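Local coordinates for PbSGBP-B lipoprotein (Prevotella bryantii B14, PDB 6D2Y) that probably binds polysaccharides at the bacterial surface, as a lipoprotein linked to a polysaccharide utilization locus, and holds a magnesium ion, at residues R371-P376 with S437-G442; F315-P320 with G328-I333; M259-T264 with I426-G431; T264-A269 with N275-F280; V136-E141 with E147-T152. All blocks are in the same frame, centred on the assembly; numbering follows the deposited sequence.

Contact 1: residues R371-P376 with S437-G442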
# COMPACT_ATOMS: atom_id res chain seq x y z
N ARG A 371 -2.39 17.99 4.39
CA ARG A 371 -3.24 17.29 3.44
C ARG A 371 -2.35 16.46 2.53
O ARG A 371 -1.18 16.78 2.32
CB ARG A 371 -4.12 18.25 2.63
CG ARG A 371 -3.50 18.77 1.34
CD ARG A 371 -2.41 19.80 1.60
NE ARG A 371 -2.83 20.81 2.57
CZ ARG A 371 -3.53 21.90 2.27
NH1 ARG A 371 -3.90 22.12 1.01
NH2 ARG A 371 -3.86 22.77 3.21
N ALA A 372 -2.92 15.38 1.99
CA ALA A 372 -2.19 14.52 1.07
C ALA A 372 -2.24 15.10 -0.33
O ALA A 372 -3.27 15.64 -0.76
CB ALA A 372 -2.76 13.11 1.08
N ILE A 373 -1.13 14.99 -1.05
CA ILE A 373 -1.01 15.48 -2.42
C ILE A 373 -0.54 14.33 -3.29
O ILE A 373 0.62 13.91 -3.20
CB ILE A 373 -0.08 16.69 -2.53
CG1 ILE A 373 -0.34 17.68 -1.39
CG2 ILE A 373 -0.26 17.37 -3.87
CD1 ILE A 373 0.25 19.06 -1.61
N TYR A 374 -1.44 13.81 -4.12
CA TYR A 374 -1.17 12.66 -4.97
C TYR A 374 -0.90 13.13 -6.40
O TYR A 374 -1.70 13.88 -6.97
CB TYR A 374 -2.35 11.69 -4.95
CG TYR A 374 -2.19 10.44 -5.80
CD1 TYR A 374 -1.11 9.59 -5.63
CD2 TYR A 374 -3.14 10.11 -6.76
CE1 TYR A 374 -0.97 8.45 -6.41
CE2 TYR A 374 -3.02 8.98 -7.53
CZ TYR A 374 -1.93 8.15 -7.36
OH TYR A 374 -1.81 7.03 -8.14
N MSE A 375 0.22 12.69 -6.96
CA MSE A 375 0.61 13.14 -8.29
C MSE A 375 1.42 12.08 -9.03
O MSE A 375 2.63 12.24 -9.20
CB MSE A 375 1.43 14.43 -8.22
CG MSE A 375 2.51 14.46 -7.13
SE MSE A 375 2.95 16.23 -6.46
CE MSE A 375 3.15 17.10 -8.18
N PRO A 376 0.78 11.01 -9.49
CA PRO A 376 1.52 9.97 -10.22
C PRO A 376 2.02 10.43 -11.58
O PRO A 376 2.86 9.74 -12.17
CB PRO A 376 0.49 8.84 -10.36
CG PRO A 376 -0.83 9.54 -10.35
CD PRO A 376 -0.67 10.72 -9.42
N SER A 437 5.93 28.61 -5.00
CA SER A 437 5.40 27.26 -5.01
C SER A 437 6.55 26.26 -5.14
O SER A 437 7.52 26.51 -5.86
CB SER A 437 4.40 27.05 -6.14
OG SER A 437 3.83 25.75 -6.08
N VAL A 438 6.42 25.14 -4.44
CA VAL A 438 7.44 24.10 -4.43
C VAL A 438 6.99 22.95 -5.33
O VAL A 438 7.81 22.29 -5.98
CB VAL A 438 7.72 23.62 -2.99
CG1 VAL A 438 8.22 22.18 -2.96
CG2 VAL A 438 8.72 24.54 -2.31
N LEU A 439 5.68 22.72 -5.39
CA LEU A 439 5.15 21.72 -6.30
C LEU A 439 5.46 22.09 -7.74
O LEU A 439 5.67 23.27 -8.06
CB LEU A 439 3.64 21.56 -6.11
CG LEU A 439 3.18 21.11 -4.72
CD1 LEU A 439 1.93 21.86 -4.29
CD2 LEU A 439 2.97 19.61 -4.67
N PRO A 440 5.52 21.11 -8.64
CA PRO A 440 5.98 21.38 -10.01
C PRO A 440 4.85 21.57 -11.01
O PRO A 440 3.70 21.18 -10.76
CB PRO A 440 6.80 20.14 -10.35
CG PRO A 440 6.22 19.04 -9.48
CD PRO A 440 5.37 19.67 -8.40
N ASP A 441 5.18 22.15 -12.16
CA ASP A 441 4.27 22.25 -13.28
C ASP A 441 4.15 20.90 -13.98
O ASP A 441 4.95 19.99 -13.79
CB ASP A 441 4.75 23.32 -14.27
CG ASP A 441 4.58 24.73 -13.74
OD1 ASP A 441 3.94 24.89 -12.67
OD2 ASP A 441 5.09 25.67 -14.38
N GLY A 442 3.12 20.79 -14.82
CA GLY A 442 2.89 19.60 -15.61
C GLY A 442 2.77 19.95 -17.09
O GLY A 442 3.32 20.95 -17.57

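Contact 2: residues F315-P320 with G328-I333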
# COMPACT_ATOMS: atom_id res chain seq x y z
N PHE A 315 -9.23 4.12 -2.42
CA PHE A 315 -10.30 4.29 -3.40
C PHE A 315 -9.85 3.65 -4.71
O PHE A 315 -8.66 3.47 -4.95
CB PHE A 315 -10.64 5.77 -3.61
CG PHE A 315 -9.51 6.60 -4.16
CD1 PHE A 315 -8.62 7.23 -3.30
CD2 PHE A 315 -9.35 6.77 -5.53
CE1 PHE A 315 -7.58 8.00 -3.80
CE2 PHE A 315 -8.31 7.53 -6.03
CZ PHE A 315 -7.43 8.15 -5.17
N GLU A 316 -10.84 3.30 -5.53
CA GLU A 316 -10.58 2.82 -6.88
C GLU A 316 -10.72 3.97 -7.87
O GLU A 316 -11.57 4.86 -7.70
CB GLU A 316 -11.53 1.68 -7.26
CG GLU A 316 -11.04 0.30 -6.84
CD GLU A 316 -11.19 0.05 -5.35
OE1 GLU A 316 -12.24 0.39 -4.79
OE2 GLU A 316 -10.24 -0.49 -4.74
N MSE A 317 -9.89 3.96 -8.90
CA MSE A 317 -9.76 5.10 -9.80
C MSE A 317 -9.60 4.68 -11.26
O MSE A 317 -8.87 3.74 -11.57
CB MSE A 317 -8.57 5.96 -9.35
CG MSE A 317 -8.25 7.18 -10.20
SE MSE A 317 -6.60 7.96 -9.52
CE MSE A 317 -6.53 9.65 -10.43
N LEU A 318 -10.29 5.39 -12.15
CA LEU A 318 -10.21 5.15 -13.58
C LEU A 318 -9.83 6.45 -14.27
O LEU A 318 -10.49 7.48 -14.07
CB LEU A 318 -11.53 4.61 -14.14
CG LEU A 318 -11.50 3.81 -15.45
CD1 LEU A 318 -12.84 3.16 -15.71
CD2 LEU A 318 -11.11 4.67 -16.65
N ILE A 319 -8.78 6.40 -15.09
CA ILE A 319 -8.43 7.49 -15.99
C ILE A 319 -8.40 6.94 -17.41
O ILE A 319 -7.56 6.09 -17.72
CB ILE A 319 -7.07 8.12 -15.62
CG1 ILE A 319 -7.11 8.73 -14.22
CG2 ILE A 319 -6.68 9.17 -16.64
CD1 ILE A 319 -5.84 9.45 -13.86
N PRO A 320 -9.30 7.39 -18.29
CA PRO A 320 -9.28 6.90 -19.67
C PRO A 320 -7.97 7.23 -20.36
O PRO A 320 -7.34 8.25 -20.10
CB PRO A 320 -10.46 7.63 -20.32
CG PRO A 320 -11.35 8.00 -19.18
CD PRO A 320 -10.43 8.29 -18.03
N GLY A 328 -1.56 19.31 -12.38
CA GLY A 328 -2.44 19.63 -11.28
C GLY A 328 -2.46 18.54 -10.23
O GLY A 328 -3.15 17.52 -10.36
N PRO A 329 -1.69 18.74 -9.17
CA PRO A 329 -1.61 17.71 -8.12
C PRO A 329 -2.93 17.56 -7.39
O PRO A 329 -3.63 18.54 -7.12
CB PRO A 329 -0.51 18.25 -7.20
CG PRO A 329 0.21 19.31 -7.98
CD PRO A 329 -0.83 19.90 -8.88
N MSE A 330 -3.24 16.36 -6.97
CA MSE A 330 -4.44 16.07 -6.29
C MSE A 330 -4.31 16.24 -4.84
O MSE A 330 -3.75 15.42 -4.19
CB MSE A 330 -4.81 14.63 -6.56
CG MSE A 330 -6.17 14.25 -6.02
SE MSE A 330 -6.76 12.42 -6.11
CE MSE A 330 -7.11 12.25 -7.96
N GLN A 331 -4.88 17.29 -4.32
CA GLN A 331 -4.83 17.56 -2.89
C GLN A 331 -6.08 16.98 -2.25
O GLN A 331 -7.20 17.37 -2.59
CB GLN A 331 -4.71 19.07 -2.62
CG GLN A 331 -3.59 19.72 -3.43
CD GLN A 331 -3.09 21.02 -2.82
OE1 GLN A 331 -3.31 21.29 -1.64
NE2 GLN A 331 -2.40 21.81 -3.63
N ILE A 332 -5.89 16.03 -1.34
CA ILE A 332 -6.98 15.40 -0.61
C ILE A 332 -6.96 15.96 0.81
O ILE A 332 -6.05 15.65 1.59
CB ILE A 332 -6.85 13.87 -0.62
CG1 ILE A 332 -6.69 13.37 -2.06
CG2 ILE A 332 -8.06 13.22 0.03
CD1 ILE A 332 -6.18 11.95 -2.16
N ILE A 333 -7.93 16.80 1.14
CA ILE A 333 -7.92 17.58 2.38
C ILE A 333 -9.08 17.14 3.26
O ILE A 333 -10.25 17.28 2.87
CB ILE A 333 -7.99 19.09 2.11
CG1 ILE A 333 -7.12 19.48 0.91
CG2 ILE A 333 -7.58 19.87 3.34
CD1 ILE A 333 -7.91 19.80 -0.34

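Contact 3: residues M259-T264 with I426-G431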
# COMPACT_ATOMS: atom_id res chain seq x y z
N MSE A 259 -17.88 8.73 -9.01
CA MSE A 259 -17.75 10.18 -9.01
C MSE A 259 -16.64 10.57 -9.98
O MSE A 259 -15.59 9.93 -10.01
CB MSE A 259 -17.47 10.68 -7.59
CG MSE A 259 -17.47 12.19 -7.40
SE MSE A 259 -15.82 13.06 -7.92
CE MSE A 259 -14.70 12.45 -6.45
N GLN A 260 -16.88 11.59 -10.78
CA GLN A 260 -15.98 11.95 -11.87
C GLN A 260 -15.46 13.37 -11.69
O GLN A 260 -16.25 14.31 -11.50
CB GLN A 260 -16.68 11.83 -13.23
CG GLN A 260 -15.82 12.27 -14.40
CD GLN A 260 -16.55 12.16 -15.73
OE1 GLN A 260 -17.04 11.10 -16.10
NE2 GLN A 260 -16.59 13.26 -16.46
N ILE A 261 -14.14 13.52 -11.75
CA ILE A 261 -13.48 14.82 -11.74
C ILE A 261 -13.01 15.11 -13.16
O ILE A 261 -12.36 14.27 -13.79
CB ILE A 261 -12.31 14.84 -10.75
CG1 ILE A 261 -12.79 14.54 -9.33
CG2 ILE A 261 -11.59 16.18 -10.80
CD1 ILE A 261 -11.67 14.46 -8.32
N GLY A 262 -13.34 16.30 -13.66
CA GLY A 262 -13.04 16.64 -15.03
C GLY A 262 -14.03 16.03 -16.00
O GLY A 262 -14.93 15.27 -15.64
N ASN A 263 -13.86 16.38 -17.27
CA ASN A 263 -14.74 15.88 -18.33
C ASN A 263 -14.02 16.03 -19.66
O ASN A 263 -12.93 16.60 -19.74
CB ASN A 263 -16.08 16.61 -18.33
CG ASN A 263 -17.22 15.75 -18.86
OD1 ASN A 263 -16.99 14.67 -19.40
ND2 ASN A 263 -18.45 16.23 -18.70
N THR A 264 -14.65 15.51 -20.71
CA THR A 264 -14.05 15.53 -22.03
C THR A 264 -13.91 16.96 -22.53
O THR A 264 -14.88 17.72 -22.55
CB THR A 264 -14.89 14.71 -23.01
OG1 THR A 264 -15.36 13.53 -22.36
CG2 THR A 264 -14.06 14.32 -24.23
N ILE A 426 -11.47 17.01 -2.41
CA ILE A 426 -10.53 16.49 -3.39
C ILE A 426 -10.40 17.54 -4.48
O ILE A 426 -11.36 17.80 -5.21
CB ILE A 426 -10.98 15.14 -3.97
CG1 ILE A 426 -11.28 14.15 -2.84
CG2 ILE A 426 -9.93 14.59 -4.92
CD1 ILE A 426 -11.21 12.70 -3.26
N PHE A 427 -9.23 18.16 -4.58
CA PHE A 427 -9.01 19.30 -5.45
C PHE A 427 -7.73 19.09 -6.25
O PHE A 427 -6.65 18.95 -5.66
CB PHE A 427 -8.93 20.60 -4.64
CG PHE A 427 -9.18 21.84 -5.44
CD1 PHE A 427 -9.49 21.77 -6.79
CD2 PHE A 427 -9.10 23.09 -4.85
CE1 PHE A 427 -9.72 22.92 -7.53
CE2 PHE A 427 -9.33 24.24 -5.58
CZ PHE A 427 -9.64 24.16 -6.92
N LEU A 428 -7.85 19.06 -7.57
CA LEU A 428 -6.71 19.01 -8.48
C LEU A 428 -6.21 20.43 -8.68
O LEU A 428 -6.77 21.19 -9.47
CB LEU A 428 -7.10 18.37 -9.80
CG LEU A 428 -7.00 16.87 -10.02
CD1 LEU A 428 -7.56 16.08 -8.85
CD2 LEU A 428 -7.75 16.52 -11.30
N ILE A 429 -5.14 20.80 -7.98
CA ILE A 429 -4.66 22.17 -8.03
C ILE A 429 -3.22 22.20 -7.54
O ILE A 429 -2.84 21.46 -6.62
CB ILE A 429 -5.56 23.11 -7.19
CG1 ILE A 429 -5.09 24.56 -7.29
CG2 ILE A 429 -5.62 22.66 -5.74
CD1 ILE A 429 -5.97 25.54 -6.57
N LYS A 430 -2.42 23.06 -8.16
CA LYS A 430 -1.08 23.39 -7.68
C LYS A 430 -1.18 24.70 -6.91
O LYS A 430 -1.46 25.75 -7.50
CB LYS A 430 -0.09 23.50 -8.84
CG LYS A 430 1.28 24.02 -8.42
CD LYS A 430 1.93 24.82 -9.53
CE LYS A 430 3.38 25.12 -9.19
NZ LYS A 430 4.27 25.06 -10.38
N GLY A 431 -0.96 24.64 -5.60
CA GLY A 431 -1.04 25.82 -4.78
C GLY A 431 0.25 26.62 -4.77
O GLY A 431 1.34 26.11 -5.03

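Contact 4: residues T264-A269 with N275-F280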
# COMPACT_ATOMS: atom_id res chain seq x y z
N THR A 264 -14.65 15.51 -20.71
CA THR A 264 -14.05 15.53 -22.03
C THR A 264 -13.91 16.96 -22.53
O THR A 264 -14.88 17.72 -22.55
CB THR A 264 -14.89 14.71 -23.01
OG1 THR A 264 -15.36 13.53 -22.36
CG2 THR A 264 -14.06 14.32 -24.23
N GLY A 265 -12.69 17.32 -22.95
CA GLY A 265 -12.43 18.64 -23.49
C GLY A 265 -12.25 19.75 -22.48
O GLY A 265 -11.97 20.88 -22.88
N VAL A 266 -12.39 19.46 -21.19
CA VAL A 266 -12.19 20.47 -20.15
C VAL A 266 -10.69 20.57 -19.89
O VAL A 266 -10.07 19.63 -19.39
CB VAL A 266 -12.96 20.12 -18.87
CG1 VAL A 266 -12.92 21.28 -17.89
CG2 VAL A 266 -14.39 19.74 -19.20
N THR A 267 -10.12 21.73 -20.21
CA THR A 267 -8.67 21.89 -20.19
C THR A 267 -8.17 22.19 -18.78
O THR A 267 -8.74 23.03 -18.08
CB THR A 267 -8.25 23.00 -21.15
OG1 THR A 267 -8.55 22.60 -22.49
CG2 THR A 267 -6.75 23.27 -21.04
N MSE A 268 -7.06 21.56 -18.42
CA MSE A 268 -6.40 21.77 -17.15
C MSE A 268 -5.10 22.42 -17.51
O MSE A 268 -4.35 21.86 -18.34
CB MSE A 268 -6.15 20.44 -16.46
CG MSE A 268 -4.88 20.49 -15.62
SE MSE A 268 -5.26 21.35 -13.89
CE MSE A 268 -5.47 19.71 -12.81
N ALA A 269 -4.79 23.58 -16.92
CA ALA A 269 -3.57 24.29 -17.25
C ALA A 269 -2.34 23.55 -16.74
O ALA A 269 -2.40 22.80 -15.76
CB ALA A 269 -3.60 25.71 -16.68
N ASN A 275 -9.15 25.96 -10.64
CA ASN A 275 -10.30 25.70 -11.49
C ASN A 275 -11.22 24.77 -10.72
O ASN A 275 -10.89 23.59 -10.52
CB ASN A 275 -9.87 25.09 -12.83
CG ASN A 275 -10.99 25.06 -13.85
OD1 ASN A 275 -12.17 25.18 -13.51
ND2 ASN A 275 -10.63 24.88 -15.12
N ASP A 276 -12.37 25.28 -10.27
CA ASP A 276 -13.31 24.50 -9.48
C ASP A 276 -13.94 23.34 -10.25
O ASP A 276 -14.67 22.54 -9.64
CB ASP A 276 -14.43 25.39 -8.92
CG ASP A 276 -13.90 26.62 -8.20
OD1 ASP A 276 -14.48 27.71 -8.37
OD2 ASP A 276 -12.88 26.48 -7.48
N GLU A 277 -13.69 23.23 -11.56
CA GLU A 277 -14.15 22.06 -12.30
C GLU A 277 -13.51 20.78 -11.79
O GLU A 277 -14.05 19.69 -12.04
CB GLU A 277 -13.85 22.22 -13.79
CG GLU A 277 -14.75 23.21 -14.51
CD GLU A 277 -16.12 22.62 -14.82
OE1 GLU A 277 -16.21 21.39 -15.01
OE2 GLU A 277 -17.10 23.40 -14.90
N PHE A 278 -12.38 20.86 -11.09
CA PHE A 278 -11.68 19.70 -10.56
C PHE A 278 -11.71 19.68 -9.04
O PHE A 278 -10.72 19.35 -8.39
CB PHE A 278 -10.24 19.66 -11.07
CG PHE A 278 -10.08 20.10 -12.50
CD1 PHE A 278 -10.43 19.24 -13.53
CD2 PHE A 278 -9.56 21.34 -12.81
CE1 PHE A 278 -10.29 19.63 -14.85
CE2 PHE A 278 -9.41 21.74 -14.13
CZ PHE A 278 -9.77 20.88 -15.15
N SER A 279 -12.85 20.03 -8.45
CA SER A 279 -13.01 20.03 -7.00
C SER A 279 -14.24 19.21 -6.63
O SER A 279 -15.35 19.52 -7.07
CB SER A 279 -13.15 21.46 -6.47
OG SER A 279 -13.44 21.45 -5.08
N PHE A 280 -14.03 18.17 -5.84
CA PHE A 280 -15.12 17.46 -5.18
C PHE A 280 -15.14 17.87 -3.71
O PHE A 280 -14.10 17.88 -3.05
CB PHE A 280 -14.97 15.94 -5.30
CG PHE A 280 -15.89 15.17 -4.40
CD1 PHE A 280 -15.42 14.61 -3.22
CD2 PHE A 280 -17.23 15.01 -4.73
CE1 PHE A 280 -16.28 13.90 -2.38
CE2 PHE A 280 -18.08 14.30 -3.90
CZ PHE A 280 -17.61 13.75 -2.73

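Contact 5: residues V136-E141 with E147-T152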
# COMPACT_ATOMS: atom_id res chain seq x y z
N VAL A 136 1.91 -5.67 -0.10
CA VAL A 136 1.73 -4.23 -0.02
C VAL A 136 0.44 -3.81 -0.71
O VAL A 136 -0.43 -3.20 -0.08
CB VAL A 136 2.95 -3.49 -0.61
CG1 VAL A 136 2.69 -1.99 -0.63
CG2 VAL A 136 4.20 -3.80 0.20
N SER A 137 0.29 -4.13 -1.99
CA SER A 137 -0.82 -3.59 -2.76
C SER A 137 -1.42 -4.64 -3.67
O SER A 137 -0.76 -5.61 -4.06
CB SER A 137 -0.38 -2.39 -3.61
OG SER A 137 0.65 -2.75 -4.51
N MSE A 138 -2.69 -4.44 -4.02
CA MSE A 138 -3.36 -5.25 -5.01
C MSE A 138 -3.75 -4.30 -6.13
O MSE A 138 -4.11 -3.15 -5.86
CB MSE A 138 -4.59 -5.95 -4.41
CG MSE A 138 -4.98 -7.23 -5.11
SE MSE A 138 -6.87 -7.67 -4.93
CE MSE A 138 -6.80 -9.01 -3.57
N SER A 139 -3.67 -4.76 -7.38
CA SER A 139 -3.90 -3.87 -8.52
C SER A 139 -5.30 -3.27 -8.47
O SER A 139 -5.48 -2.06 -8.60
CB SER A 139 -3.69 -4.63 -9.82
OG SER A 139 -4.61 -5.69 -9.95
N ASN A 140 -6.31 -4.12 -8.29
CA ASN A 140 -7.69 -3.66 -8.15
C ASN A 140 -8.34 -4.55 -7.09
O ASN A 140 -8.68 -5.70 -7.37
CB ASN A 140 -8.45 -3.74 -9.47
CG ASN A 140 -9.91 -3.31 -9.35
OD1 ASN A 140 -10.39 -2.95 -8.28
ND2 ASN A 140 -10.62 -3.33 -10.48
N GLU A 141 -8.50 -4.01 -5.89
CA GLU A 141 -9.17 -4.77 -4.84
C GLU A 141 -10.63 -5.06 -5.19
O GLU A 141 -11.24 -5.92 -4.54
CB GLU A 141 -9.09 -4.01 -3.52
CG GLU A 141 -7.66 -3.75 -3.11
CD GLU A 141 -7.54 -2.97 -1.82
OE1 GLU A 141 -8.58 -2.72 -1.17
OE2 GLU A 141 -6.41 -2.60 -1.45
N GLU A 147 -10.79 -10.70 -14.73
CA GLU A 147 -9.80 -9.64 -14.88
C GLU A 147 -8.44 -10.11 -14.39
O GLU A 147 -8.33 -10.96 -13.50
CB GLU A 147 -10.23 -8.39 -14.10
CG GLU A 147 -10.95 -7.35 -14.95
CD GLU A 147 -11.98 -6.57 -14.15
OE1 GLU A 147 -12.96 -6.09 -14.76
OE2 GLU A 147 -11.80 -6.43 -12.92
N GLU A 148 -7.39 -9.53 -14.98
CA GLU A 148 -6.02 -9.84 -14.57
C GLU A 148 -5.68 -9.03 -13.32
O GLU A 148 -5.76 -7.79 -13.34
CB GLU A 148 -5.04 -9.53 -15.69
CG GLU A 148 -3.66 -10.11 -15.47
CD GLU A 148 -2.62 -9.52 -16.40
OE1 GLU A 148 -2.25 -8.34 -16.21
OE2 GLU A 148 -2.17 -10.24 -17.32
N VAL A 149 -5.31 -9.72 -12.25
CA VAL A 149 -5.01 -9.09 -10.97
C VAL A 149 -3.54 -9.32 -10.65
O VAL A 149 -3.02 -10.42 -10.85
CB VAL A 149 -5.90 -9.65 -9.84
CG1 VAL A 149 -5.72 -8.84 -8.57
CG2 VAL A 149 -7.36 -9.66 -10.27
N THR A 150 -2.88 -8.28 -10.15
CA THR A 150 -1.49 -8.36 -9.72
C THR A 150 -1.38 -7.92 -8.27
O THR A 150 -1.95 -6.90 -7.89
CB THR A 150 -0.57 -7.50 -10.61
OG1 THR A 150 -0.95 -6.13 -10.48
CG2 THR A 150 -0.68 -7.93 -12.06
N ILE A 151 -0.65 -8.70 -7.47
CA ILE A 151 -0.39 -8.38 -6.07
C ILE A 151 1.08 -8.04 -5.95
O ILE A 151 1.95 -8.85 -6.29
CB ILE A 151 -0.78 -9.54 -5.14
CG1 ILE A 151 -2.28 -9.54 -4.88
CG2 ILE A 151 -0.03 -9.44 -3.82
CD1 ILE A 151 -2.80 -10.82 -4.29
N THR A 152 1.37 -6.83 -5.47
CA THR A 152 2.74 -6.33 -5.38
C THR A 152 3.25 -6.45 -3.96
O THR A 152 2.52 -6.20 -3.00
CB THR A 152 2.82 -4.87 -5.85
OG1 THR A 152 2.12 -4.72 -7.09
CG2 THR A 152 4.27 -4.45 -6.04
O HOH W 1 -0.33 -4.78 -7.04
O HOH W 2 -6.56 -5.66 -11.59

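Contact 1: residues R371-P376 with S437-G442
Strand 372-374, an outermost strand of a beta-sandwich sheet, and the residue that follows it, Met375, meet the loop 437-442 here. Ile373, Met375, Leu439 and Pro440 make the contact, which is wholly apolar. No hydrogen bond crosses it, and the backbones stay apart, with Ile373 CA 9.6 Å from Leu439 CA. Leu439 reaches in with its CD2 methyl, which sits among three atoms of Ile373 and Met375. Ile373 CG2 meets Leu439 CD2 tip to tip at 4.0 Å, and Ile373 CD1 lies only slightly further off. The selenium of the selenomethionine Met375 passes the same methyl at a slant, with SE 3.8 Å from Leu439 CD2. Met375 CG stands between its own N and C (chi1 44°), and the chain then bends at its end (chi3 -48°). This bend delivers the terminal methyl to the proline. Met375 CE lies 3.4 Å from Pro440 CD, closer than carbons usually pack, so the fit is tight at this point. Next to the contact, strand 372-374 pairs with strand 330-335 through backbone bonds of Ala372 with Ile332 and of Tyr374 with Met330. Ile373 also rests on Gln331 of that strand, and Pro440 touches Tyr378 of a loop. The loop 437-442, which links strands 423-428 and 449-458, packs beside this outermost strand through Leu439 and Pro440.

Contact 2: residues F315-P320 with G328-I333
Met317 and Met330, both selenomethionines, touch through their terminal methyls, with Met317 CE 3.6 Å from Met330 CE. The two side chains come from opposing strands and meet tip to tip. Met317 is fully stretched: CG lies anti to N (chi1 178°) and the chain stays extended to its end. Met330 starts in the same way. Its extended chi1 and chi2 bring SE near the second partner, Phe315, and the turn at chi3 (-72°) then directs CE to Met317 CE. Met330 SE is 4.4 Å from Phe315 CZ and approaches the ring obliquely. The backbones are far apart, with Met317 CA 12.7 Å from Met330 CA, so side chains alone span the gap. Around this first shell, Ile451 and Ile454 of strand 449-458 and Val395 of strand 393-398 pack on Phe315. Ile426 and Leu428 pack on Met330. Glu316, between the two inward residues, is bound to Arg455 by a salt bridge and to Thr394 by a hydrogen bond. The side chain of Phe315 is about 7 Å from that of the magnesium ligand Asp452, and about 10 Å from the ion, so the contact lies near the site without joining it. Strand 311-318 belongs to one antiparallel sheet and strand 330-335 to another. Their facing apolar side chains meet in the buried core of a beta sandwich.

Contact 3: residues M259-T264 with I426-G431
Ile261 is the residue of 259-264 that touches Ile426 and Leu428. Met259, two residues before it, turns to the same side and lies against Phe280, Ile247 and Ile451. Gln260 points elsewhere. Its NE2 donates to Gly262 O at 2.7 Å, in the carbonyl plane and on a lone pair, and the N-H...O angle of 160° makes a fairly straight bond. A second, weak bond runs from Gln260 NE2 to Asn263 OD1. Ile261 splits its work between two branches. With chi1 at -59°, CG2 is anti to N and faces Leu428, while CG1 carries CD1 to Ile426. Ile261 CD1 meets Ile426 CG2 at 3.8 Å, with the side chains crossing at about a right angle. Ile261 CG2 meets Leu428 CD2 at 3.9 Å on a slant. Strand 258-261 and strand 423-428 belong to the two facing sheets of the beta sandwich, and no hydrogen bond joins the segments. Ile261 CA and Leu428 CA are 8.6 Å apart, so the sheets come close here. Gly262 takes a positive phi (79°). Asn263 OD1 then accepts from Thr264 N at 2.8 Å, with the donor above the carbonyl plane. Thr264 rests on Ile448.

Contact 4: residues T264-A269 with N275-F280
The irregular run 264-269 passes the segment 275-280, a short 3-10 turn leading into a strand, without a hydrogen bond between them, Val266 CA lying 8.2 Å from Glu277 CA and Met268 CA 7.9 Å from Asn275 CA. The Phe278 ring fills the gap. On one face lies Met268, a selenomethionine. Its SE is 4.7 Å from the ring centroid of Phe278 and 33° off the normal, an oblique Met-aromatic contact, and its CE lies over that face. Bends at chi2 and chi3 fold Met268 back over the ring, and Met268 CB also comes to 3.9 Å from Phe278 CZ. On the opposite face is Glu277 CB, 4.3 Å above the plane of the Phe278 ring. Thr267 O sits at the edge, in plane, 3.8 Å from Phe278 CZ. Val266 CG1 approaches the ring obliquely, sliding past Phe278, and also touches Glu277 CG. An Asx turn braces the start of 275-280: Asn275 OD1 accepts from Glu277 N at 3.1 Å, at an N-H...O angle of 165°. The donor stands above the carbonyl plane of Asn275. Phe278 packs outside the segments on Leu428 and Ile261, and its backbone bonds to Leu428. Met268 bonds to Cys445 by its backbone. The contact lies at the start of strand 279-282, an outermost strand of its sheet, next to strand 423-428.

Contact 5: residues V136-E141 with E147-T152
The amide of Asn140 and the carboxylate of Glu147 lie at the loop end of the hairpin with their planes 15° apart. Asn140 ND2 stays 4.1 Å from Glu147 OE2. The polar ends are held mainly elsewhere, Asn140 OD1 by Trp142 N and Glu147 OE2 by Lys144 N. Strands 134-138 and 148-154 run antiparallel. Val136 and Ser137 both face Thr152 in a classic beta bulge, so Thr152 O accepts from Val136 N and from Ser137 N. Thr152 N returns a 2.8 Å bond to Ser137 O. Further on, Ser139 N donates to Thr150 O at 2.8 Å. The reverse bond goes to a side chain: Thr150 N reaches Ser139 OG at 3.1 Å, nearly straight at 172°. Ser139 OG stands between its own N and C (chi1 62°), which aims it at the partner strand. A water donates to Thr150 O (2.8 Å) and weakly to Ser137 O. On the face opposite Ser137 and Thr152, Met138 CG packs at 3.6 Å on Ile151 CG1 and also on Val149 CG1; Met138 also touches Phe214. This hairpin belongs to an IPT/TIG (E-set) beta domain. Its chemistry is two-sided: a watered serine and threonine face against an apolar one, with a serine hydroxyl standing in for a backbone acceptor where the strand pairing ends.

How the contacts relate
Contact 5 comes first in the chain and lies in the IPT/TIG range. The other four fall in the range of the xyloglucan-binding family. Contact 4 closes before contact 2 opens, and both nest inside the long loop closed by contact 3. Contact 1 begins after contact 2 and alternates with contact 3. One antiparallel sheet, ordered 279-282, 423-428, 330-335, 372-374, links contacts 4, 3, 2 and 1. Contacts 3 and 4 are centred about 6 Å apart and contacts 2 and 3 about 7 Å, so they lie side by side. Contact 5 is centred about 18 Å from contact 2, yet Asn140 and Glu141 touch Glu316, joining the two regions near the magnesium site.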